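Local coordinates for protein MstE (Scytonema sp. PCC 10023, PDB 6SBF) that probably cyclises isoprenoid substrates into polycyclic merosterol scaffolds, acting as a single-domain class II terpene cyclase, at residues A[43-48]-A[82-87]; A[62-67]-A[112-117]. The protein carries 1 engineered substitution. All coordinates share one frame; numbering follows the deposited sequence.

Contact 1: A[43-48]-A[82-87]; sequences GWWQDF and MQAWEL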
ATOM      1  N   GLY A  43     -18.794  10.361  -1.270  1.00 17.42           N
ATOM      2  CA  GLY A  43     -18.313   9.205  -2.014  1.00 14.86           C
ATOM      3  C   GLY A  43     -16.873   8.806  -1.689  1.00 15.14           C
ATOM      4  O   GLY A  43     -16.388   7.880  -2.319  1.00 15.31           O
ATOM      5  N   TRP A  44     -16.208   9.485  -0.773  1.00 14.65           N
ATOM      6  CA  TRP A  44     -14.817   9.107  -0.418  1.00 13.17           C
ATOM      7  C   TRP A  44     -14.776   7.778   0.329  1.00 12.43           C
ATOM      8  O   TRP A  44     -15.629   7.518   1.172  1.00 13.71           O
ATOM      9  CB  TRP A  44     -14.221  10.188   0.490  1.00 13.71           C
ATOM     10  CG  TRP A  44     -14.013  11.526  -0.134  1.00 13.81           C
ATOM     11  CD1 TRP A  44     -14.814  12.624  -0.003  1.00 15.66           C
ATOM     12  CD2 TRP A  44     -12.917  11.950  -0.947  1.00 12.81           C
ATOM     13  NE1 TRP A  44     -14.293  13.690  -0.688  1.00 15.45           N
ATOM     14  CE2 TRP A  44     -13.119  13.299  -1.280  1.00 13.20           C
ATOM     15  CE3 TRP A  44     -11.818  11.288  -1.489  1.00 13.61           C
ATOM     16  CZ2 TRP A  44     -12.232  14.009  -2.075  1.00 13.62           C
ATOM     17  CZ3 TRP A  44     -10.933  11.987  -2.272  1.00 13.24           C
ATOM     18  CH2 TRP A  44     -11.136  13.337  -2.561  1.00 13.63           C
ATOM     19  N   TRP A  45     -13.680   7.038   0.148  1.00 12.69           N
ATOM     20  CA  TRP A  45     -13.221   6.073   1.150  1.00 12.33           C
ATOM     21  C   TRP A  45     -12.330   6.769   2.188  1.00 12.25           C
ATOM     22  O   TRP A  45     -11.453   7.534   1.810  1.00 13.18           O
ATOM     23  CB  TRP A  45     -12.419   4.977   0.449  1.00 12.25           C
ATOM     24  CG  TRP A  45     -13.259   4.028  -0.348  1.00 12.34           C
ATOM     25  CD1 TRP A  45     -14.161   3.140   0.126  1.00 13.93           C
ATOM     26  CD2 TRP A  45     -13.232   3.827  -1.775  1.00 12.33           C
ATOM     27  NE1 TRP A  45     -14.759   2.439  -0.901  1.00 13.48           N
ATOM     28  CE2 TRP A  45     -14.184   2.840  -2.064  1.00 12.69           C
ATOM     29  CE3 TRP A  45     -12.493   4.380  -2.833  1.00 12.23           C
ATOM     30  CZ2 TRP A  45     -14.442   2.443  -3.386  1.00 14.40           C
ATOM     31  CZ3 TRP A  45     -12.744   3.998  -4.151  1.00 13.21           C
ATOM     32  CH2 TRP A  45     -13.691   3.004  -4.402  1.00 14.21           C
ATOM     33  N   GLN A  46     -12.673   6.538   3.447  1.00 12.54           N
ATOM     34  CA  GLN A  46     -11.961   7.148   4.567  1.00 13.19           C
ATOM     35  C   GLN A  46     -11.369   6.053   5.448  1.00 13.67           C
ATOM     36  O   GLN A  46     -12.004   5.052   5.712  1.00 13.77           O
ATOM     37  CB  GLN A  46     -12.924   7.920   5.465  1.00 13.97           C
ATOM     38  CG  GLN A  46     -13.493   9.163   4.844  1.00 16.80           C
ATOM     39  CD  GLN A  46     -14.405   9.864   5.831  1.00 19.50           C
ATOM     40  OE1 GLN A  46     -15.499   9.407   6.065  1.00 23.73           O
ATOM     41  NE2 GLN A  46     -13.924  10.911   6.436  1.00 21.34           N
ATOM     42  N   ASP A  47     -10.162   6.320   5.968  1.00 12.35           N
ATOM     43  CA  ASP A  47      -9.584   5.390   6.966  1.00 12.75           C
ATOM     44  C   ASP A  47      -8.434   6.100   7.638  1.00 11.96           C
ATOM     45  O   ASP A  47      -7.909   7.053   7.130  1.00 12.38           O
ATOM     46  CB  ASP A  47      -9.178   4.041   6.385  1.00 12.87           C
ATOM     47  CG  ASP A  47      -9.660   2.843   7.182  1.00 12.30           C
ATOM     48  OD1 ASP A  47      -9.793   3.008   8.453  1.00 13.11           O
ATOM     49  OD2 ASP A  47      -9.846   1.749   6.607  1.00 12.97           O
ATOM     50  N   PHE A  48      -8.023   5.509   8.782  1.00 12.05           N
ATOM     51  CA  PHE A  48      -6.985   6.015   9.687  1.00 13.98           C
ATOM     52  C   PHE A  48      -7.482   7.250  10.412  1.00 13.41           C
ATOM     53  O   PHE A  48      -8.347   7.977   9.923  1.00 14.07           O
ATOM     54  CB  PHE A  48      -5.640   6.246   9.004  1.00 13.54           C
ATOM     55  CG  PHE A  48      -5.050   5.003   8.366  1.00 12.39           C
ATOM     56  CD1 PHE A  48      -4.290   4.122   9.122  1.00 14.10           C
ATOM     57  CD2 PHE A  48      -5.272   4.716   7.019  1.00 14.41           C
ATOM     58  CE1 PHE A  48      -3.785   2.968   8.535  1.00 16.68           C
ATOM     59  CE2 PHE A  48      -4.750   3.555   6.474  1.00 16.62           C
ATOM     60  CZ  PHE A  48      -3.988   2.695   7.222  1.00 17.71           C
ATOM     61  N   MET A  82     -14.147   6.058 -11.479  1.00 12.67           N
ATOM     62  CA  MET A  82     -14.326   7.342 -12.197  0.50 13.92           C
ATOM     63  C   MET A  82     -14.788   8.417 -11.189  1.00 12.62           C
ATOM     64  O   MET A  82     -14.291   9.537 -11.231  1.00 13.70           O
ATOM     65  CB  MET A  82     -15.357   7.125 -13.310  0.50 16.85           C
ATOM     66  CG  MET A  82     -14.833   6.269 -14.425  0.50 18.83           C
ATOM     67  SD  MET A  82     -13.874   7.306 -15.511  0.50 27.79           S
ATOM     68  CE  MET A  82     -15.211   7.884 -16.564  0.50 25.78           C
ATOM     69  N   GLN A  83     -15.713   8.062 -10.294  1.00 12.84           N
ATOM     70  CA  GLN A  83     -16.196   9.010  -9.279  1.00 14.06           C
ATOM     71  C   GLN A  83     -15.054   9.392  -8.318  1.00 13.16           C
ATOM     72  O   GLN A  83     -14.900  10.551  -7.953  1.00 13.96           O
ATOM     73  CB  GLN A  83     -17.385   8.452  -8.499  1.00 15.66           C
ATOM     74  CG  GLN A  83     -17.695   9.337  -7.244  1.00 20.96           C
ATOM     75  CD  GLN A  83     -18.931   8.919  -6.473  1.00 25.42           C
ATOM     76  OE1 GLN A  83     -20.019   9.445  -6.698  1.00 31.12           O
ATOM     77  NE2 GLN A  83     -18.768   7.963  -5.565  1.00 19.41           N
ATOM     78  N   ALA A  84     -14.245   8.415  -7.921  1.00 12.49           N
ATOM     79  CA  ALA A  84     -13.110   8.688  -7.021  1.00 12.09           C
ATOM     80  C   ALA A  84     -12.142   9.679  -7.691  1.00 12.01           C
ATOM     81  O   ALA A  84     -11.641  10.584  -7.012  1.00 13.37           O
ATOM     82  CB  ALA A  84     -12.404   7.397  -6.669  1.00 13.74           C
ATOM     83  N   TRP A  85     -11.895   9.507  -8.993  1.00 12.35           N
ATOM     84  CA  TRP A  85     -10.997  10.444  -9.679  1.00 12.44           C
ATOM     85  C   TRP A  85     -11.633  11.828  -9.745  1.00 12.40           C
ATOM     86  O   TRP A  85     -10.936  12.831  -9.581  1.00 13.67           O
ATOM     87  CB  TRP A  85     -10.671   9.900 -11.088  1.00 13.05           C
ATOM     88  CG  TRP A  85      -9.882  10.813 -11.941  1.00 13.34           C
ATOM     89  CD1 TRP A  85     -10.270  11.377 -13.123  1.00 14.50           C
ATOM     90  CD2 TRP A  85      -8.557  11.332 -11.684  1.00 12.98           C
ATOM     91  NE1 TRP A  85      -9.306  12.199 -13.584  1.00 16.05           N
ATOM     92  CE2 TRP A  85      -8.219  12.196 -12.749  1.00 14.28           C
ATOM     93  CE3 TRP A  85      -7.613  11.152 -10.657  1.00 15.07           C
ATOM     94  CZ2 TRP A  85      -7.009  12.870 -12.817  1.00 16.08           C
ATOM     95  CZ3 TRP A  85      -6.427  11.806 -10.751  1.00 15.81           C
ATOM     96  CH2 TRP A  85      -6.127  12.673 -11.785  1.00 16.93           C
ATOM     97  N   GLU A  86     -12.935  11.899  -9.983  1.00 13.10           N
ATOM     98  CA  GLU A  86     -13.602  13.215  -9.973  1.00 13.84           C
ATOM     99  C   GLU A  86     -13.477  13.877  -8.590  1.00 13.42           C
ATOM    100  O   GLU A  86     -13.228  15.102  -8.534  1.00 14.34           O
ATOM    101  CB  GLU A  86     -15.077  13.061 -10.367  1.00 16.82           C
ATOM    102  CG  GLU A  86     -15.264  12.720 -11.829  1.00 18.35           C
ATOM    103  CD  GLU A  86     -14.731  13.689 -12.887  1.00 24.14           C
ATOM    104  OE1 GLU A  86     -14.775  14.911 -12.654  1.00 27.26           O
ATOM    105  OE2 GLU A  86     -14.262  13.200 -13.960  1.00 32.39           O
ATOM    106  N   LEU A  87     -13.598  13.097  -7.508  1.00 13.10           N
ATOM    107  CA  LEU A  87     -13.390  13.660  -6.144  1.00 12.77           C
ATOM    108  C   LEU A  87     -11.953  14.191  -5.993  1.00 13.50           C
ATOM    109  O   LEU A  87     -11.770  15.300  -5.468  1.00 14.49           O
ATOM    110  CB  LEU A  87     -13.690  12.591  -5.087  1.00 13.06           C
ATOM    111  CG  LEU A  87     -15.185  12.233  -5.001  1.00 13.91           C
ATOM    112  CD1 LEU A  87     -15.387  11.061  -4.039  1.00 16.40           C
ATOM    113  CD2 LEU A  87     -16.024  13.400  -4.547  1.00 17.39           C
TER

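Contact 2: A[62-67]-A[112-117]; sequences TAYVGT and TGWALQ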
ATOM      1  N   THR A  62      -8.602   6.899  -0.602  1.00 10.82           N
ATOM      2  CA  THR A  62      -9.417   6.750  -1.845  1.00 11.64           C
ATOM      3  C   THR A  62      -8.517   6.413  -3.035  1.00 10.92           C
ATOM      4  O   THR A  62      -8.903   5.549  -3.832  1.00 11.60           O
ATOM      5  CB  THR A  62     -10.255   8.013  -2.004  1.00 11.28           C
ATOM      6  OG1 THR A  62     -11.257   8.034  -0.991  1.00 12.24           O
ATOM      7  CG2 THR A  62     -10.948   8.084  -3.345  1.00 11.21           C
ATOM      8  N   ALA A  63      -7.388   7.064  -3.149  1.00 10.78           N
ATOM      9  CA  ALA A  63      -6.434   6.770  -4.251  1.00 11.64           C
ATOM     10  C   ALA A  63      -6.001   5.303  -4.139  1.00 11.94           C
ATOM     11  O   ALA A  63      -5.896   4.574  -5.159  1.00 11.46           O
ATOM     12  CB  ALA A  63      -5.270   7.736  -4.221  1.00 12.21           C
ATOM     13  N   TYR A  64      -5.644   4.868  -2.910  1.00 10.94           N
ATOM     14  CA  TYR A  64      -5.173   3.497  -2.672  1.00 10.69           C
ATOM     15  C   TYR A  64      -6.278   2.489  -2.990  1.00 10.75           C
ATOM     16  O   TYR A  64      -6.067   1.510  -3.703  1.00 11.22           O
ATOM     17  CB  TYR A  64      -4.640   3.382  -1.260  1.00 11.41           C
ATOM     18  CG  TYR A  64      -4.157   2.004  -0.883  1.00 10.79           C
ATOM     19  CD1 TYR A  64      -4.970   1.052  -0.319  1.00 10.49           C
ATOM     20  CD2 TYR A  64      -2.830   1.675  -1.092  1.00 11.64           C
ATOM     21  CE1 TYR A  64      -4.504  -0.181   0.117  1.00 10.98           C
ATOM     22  CE2 TYR A  64      -2.359   0.432  -0.674  1.00 11.93           C
ATOM     23  CZ  TYR A  64      -3.168  -0.492  -0.055  1.00 11.17           C
ATOM     24  OH  TYR A  64      -2.698  -1.714   0.372  1.00 12.89           O
ATOM     25  N   VAL A  65      -7.434   2.678  -2.389  1.00 10.99           N
ATOM     26  CA  VAL A  65      -8.555   1.722  -2.560  1.00 11.12           C
ATOM     27  C   VAL A  65      -8.947   1.683  -4.048  1.00 11.43           C
ATOM     28  O   VAL A  65      -9.211   0.586  -4.541  1.00 11.77           O
ATOM     29  CB  VAL A  65      -9.720   2.056  -1.635  1.00 12.03           C
ATOM     30  CG1 VAL A  65     -10.926   1.203  -1.951  1.00 12.53           C
ATOM     31  CG2 VAL A  65      -9.334   1.879  -0.180  1.00 12.68           C
ATOM     32  N   GLY A  66      -9.038   2.838  -4.670  1.00 11.00           N
ATOM     33  CA  GLY A  66      -9.400   2.840  -6.097  1.00 11.73           C
ATOM     34  C   GLY A  66      -8.387   2.068  -6.899  1.00 11.41           C
ATOM     35  O   GLY A  66      -8.779   1.260  -7.765  1.00 12.11           O
ATOM     36  N   THR A  67      -7.092   2.242  -6.622  1.00 11.12           N
ATOM     37  CA  THR A  67      -6.059   1.488  -7.349  1.00 10.36           C
ATOM     38  C   THR A  67      -6.251  -0.009  -7.069  1.00 11.34           C
ATOM     39  O   THR A  67      -6.129  -0.852  -8.001  1.00 12.10           O
ATOM     40  CB  THR A  67      -4.664   2.006  -6.962  1.00 11.61           C
ATOM     41  OG1 THR A  67      -4.517   3.375  -7.327  1.00 12.22           O
ATOM     42  CG2 THR A  67      -3.568   1.191  -7.642  1.00 12.65           C
ATOM     43  N   THR A 112       0.231  11.132  -3.735  1.00 11.18           N
ATOM     44  CA  THR A 112       0.233  11.590  -5.174  1.00 11.21           C
ATOM     45  C   THR A 112       0.491  10.422  -6.105  1.00 12.18           C
ATOM     46  O   THR A 112      -0.175  10.299  -7.142  1.00 12.39           O
ATOM     47  CB  THR A 112       1.198  12.779  -5.343  1.00 12.04           C
ATOM     48  OG1 THR A 112       0.775  13.861  -4.504  1.00 12.63           O
ATOM     49  CG2 THR A 112       1.260  13.253  -6.744  1.00 12.99           C
ATOM     50  N   GLY A 113       1.425   9.545  -5.772  1.00 11.80           N
ATOM     51  CA  GLY A 113       1.662   8.363  -6.595  1.00 11.72           C
ATOM     52  C   GLY A 113       0.471   7.463  -6.704  1.00 11.48           C
ATOM     53  O   GLY A 113       0.114   7.047  -7.828  1.00 12.92           O
ATOM     54  N   TRP A 114      -0.212   7.172  -5.610  1.00 11.00           N
ATOM     55  CA  TRP A 114      -1.416   6.331  -5.678  1.00 11.89           C
ATOM     56  C   TRP A 114      -2.500   7.012  -6.514  1.00 11.42           C
ATOM     57  O   TRP A 114      -3.224   6.308  -7.245  1.00 12.03           O
ATOM     58  CB  TRP A 114      -1.949   5.976  -4.289  1.00 11.79           C
ATOM     59  CG  TRP A 114      -1.068   4.990  -3.587  1.00 11.98           C
ATOM     60  CD1 TRP A 114      -0.180   5.232  -2.573  1.00 13.18           C
ATOM     61  CD2 TRP A 114      -0.965   3.571  -3.862  1.00 11.33           C
ATOM     62  NE1 TRP A 114       0.502   4.089  -2.232  1.00 13.30           N
ATOM     63  CE2 TRP A 114       0.010   3.039  -2.982  1.00 12.50           C
ATOM     64  CE3 TRP A 114      -1.656   2.700  -4.725  1.00 12.59           C
ATOM     65  CZ2 TRP A 114       0.370   1.708  -3.020  1.00 12.86           C
ATOM     66  CZ3 TRP A 114      -1.302   1.369  -4.737  1.00 13.37           C
ATOM     67  CH2 TRP A 114      -0.290   0.873  -3.886  1.00 13.86           C
ATOM     68  N   ALA A 115      -2.673   8.293  -6.374  1.00 11.27           N
ATOM     69  CA  ALA A 115      -3.684   9.036  -7.160  1.00 12.31           C
ATOM     70  C   ALA A 115      -3.351   8.911  -8.641  1.00 11.91           C
ATOM     71  O   ALA A 115      -4.284   8.798  -9.455  1.00 12.59           O
ATOM     72  CB  ALA A 115      -3.744  10.492  -6.738  1.00 12.88           C
ATOM     73  N   LEU A 116      -2.081   8.940  -9.004  1.00 11.47           N
ATOM     74  CA  LEU A 116      -1.639   8.746 -10.395  1.00 11.37           C
ATOM     75  C   LEU A 116      -1.885   7.324 -10.872  1.00 11.40           C
ATOM     76  O   LEU A 116      -2.187   7.156 -12.092  1.00 13.48           O
ATOM     77  CB  LEU A 116      -0.226   9.275 -10.578  1.00 11.98           C
ATOM     78  CG  LEU A 116      -0.063  10.780 -10.471  1.00 13.14           C
ATOM     79  CD1 LEU A 116       1.415  11.143 -10.372  1.00 14.44           C
ATOM     80  CD2 LEU A 116      -0.685  11.473 -11.694  1.00 17.00           C
ATOM     81  N   GLN A 117      -1.746   6.312 -10.037  1.00 11.88           N
ATOM     82  CA  GLN A 117      -2.093   4.938 -10.422  1.00 12.13           C
ATOM     83  C   GLN A 117      -3.587   4.900 -10.732  1.00 12.09           C
ATOM     84  O   GLN A 117      -4.031   4.242 -11.683  1.00 13.49           O
ATOM     85  CB  GLN A 117      -1.689   3.946  -9.335  1.00 12.85           C
ATOM     86  CG  GLN A 117      -0.185   3.784  -9.161  1.00 13.78           C
ATOM     87  CD  GLN A 117       0.127   2.588  -8.292  1.00 14.02           C
ATOM     88  OE1 GLN A 117      -0.160   1.452  -8.662  1.00 15.81           O
ATOM     89  NE2 GLN A 117       0.731   2.826  -7.118  1.00 17.08           N
TER

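Contact 1: A[43-48]-A[82-87]
Trp44 and Leu87 meet with matching first torsions. Each CG stands anti to its own carbonyl carbon and beside the backbone N (chi1 -66° in Trp44, -69° in Leu87). The side chains pass in opposed senses, with one indole face against Leu87 CB. That carbon sits over the six-membered ring of Trp44, 3.7 Å from its centroid and 15° off the ring normal, a CH-pi contact. The helix backbone also touches the ring, with Trp44 CH2 3.6 Å from Leu87 O. Leu87 CD1 reaches the peptide before the ring, 3.6 Å from Gly43 C. Cutting Trp44 back to an alanine removes the indole, which would probably leave a gap over Leu87 CB and take the aromatic cover off this turn of the helix. Trp45 adds a lighter touch, CZ3 to Ala84 CB at 4.2 Å, while its NE1 is bonded to Leu35 O. No hydrogen bond joins the two segments. Asn40 OD1 holds the loop by accepting from the backbone N of both Gly43 and Trp44. The loop leads into strand 47-50 and packs on helix 75-90, while Trp44, Trp45 and Ala84 also touch helix 59-69.

Contact 2: A[62-67]-A[112-117]
Tyr64 and Trp114 extend alongside each other in the same sense, with their rings turned steeply against each other. The planes stand at 66° and the centroid of the Tyr64 ring is 4.8 Å from that of the six-membered ring of Trp114. This is an edge-to-face (T-shaped) pair. Tyr64 offers its CD2 edge, 3.7 Å from Trp114 CE2. Tyr64 CG is anti to the backbone N (chi1 179°), which brings this edge over the indole face. Its hydroxyl bonds to Thr355 OG1, and its ring stacks on Phe351.

Thr67 comes in roughly perpendicular to Trp114 and meets the indole at its edge, CG2 to CZ3 3.7 Å. Within its own helix, Gln117 NE2 lies 3.3 Å above the opposite face of Trp114, toward the rim. Trp114 is thus covered on both faces and touched at one edge.

The near-parallel pairing of the two helices is consistent with the alpha6-alpha6 barrel of this cyclase. Their segments run in roughly the same direction, 37° apart, with axes 7.9 Å apart at closest approach. Small residues permit this. Ala63 CB presses on the backbone of the other helix, 3.4 Å from Ala115 N, and the CA atoms of Ala63 and Ala115 are 4.6 Å apart.

Thr67 OG1 donates to Ala63 O one turn back, at 2.8 Å. Thr67 N reaches the same oxygen from the opposite face of its carbonyl plane, so two donors grip Ala63 O. Thr67 CG2 also packs against Gln117 CB and OE1.

Both contacts are buried, but contact 2 lies deeper, its centre about 9 Å from the centre of the chain against about 16 Å for contact 1. Contact 1 joins the loop ahead of strand 47-50 to helix 75-90. Contact 2 joins two helices, 59-69 and 109-121. Helix 59-69 connects the two: Trp45 O is a probable hydrogen-bond partner of Thr62 OG1 at 2.9 Å, and Trp45 CD2 packs on Val65 CG1. Neither contact has a hydrogen bond across its own segments. Contact 1 sets an indole face against an aliphatic side chain, whereas contact 2 pairs two aromatic rings beside a close alanine-alanine approach.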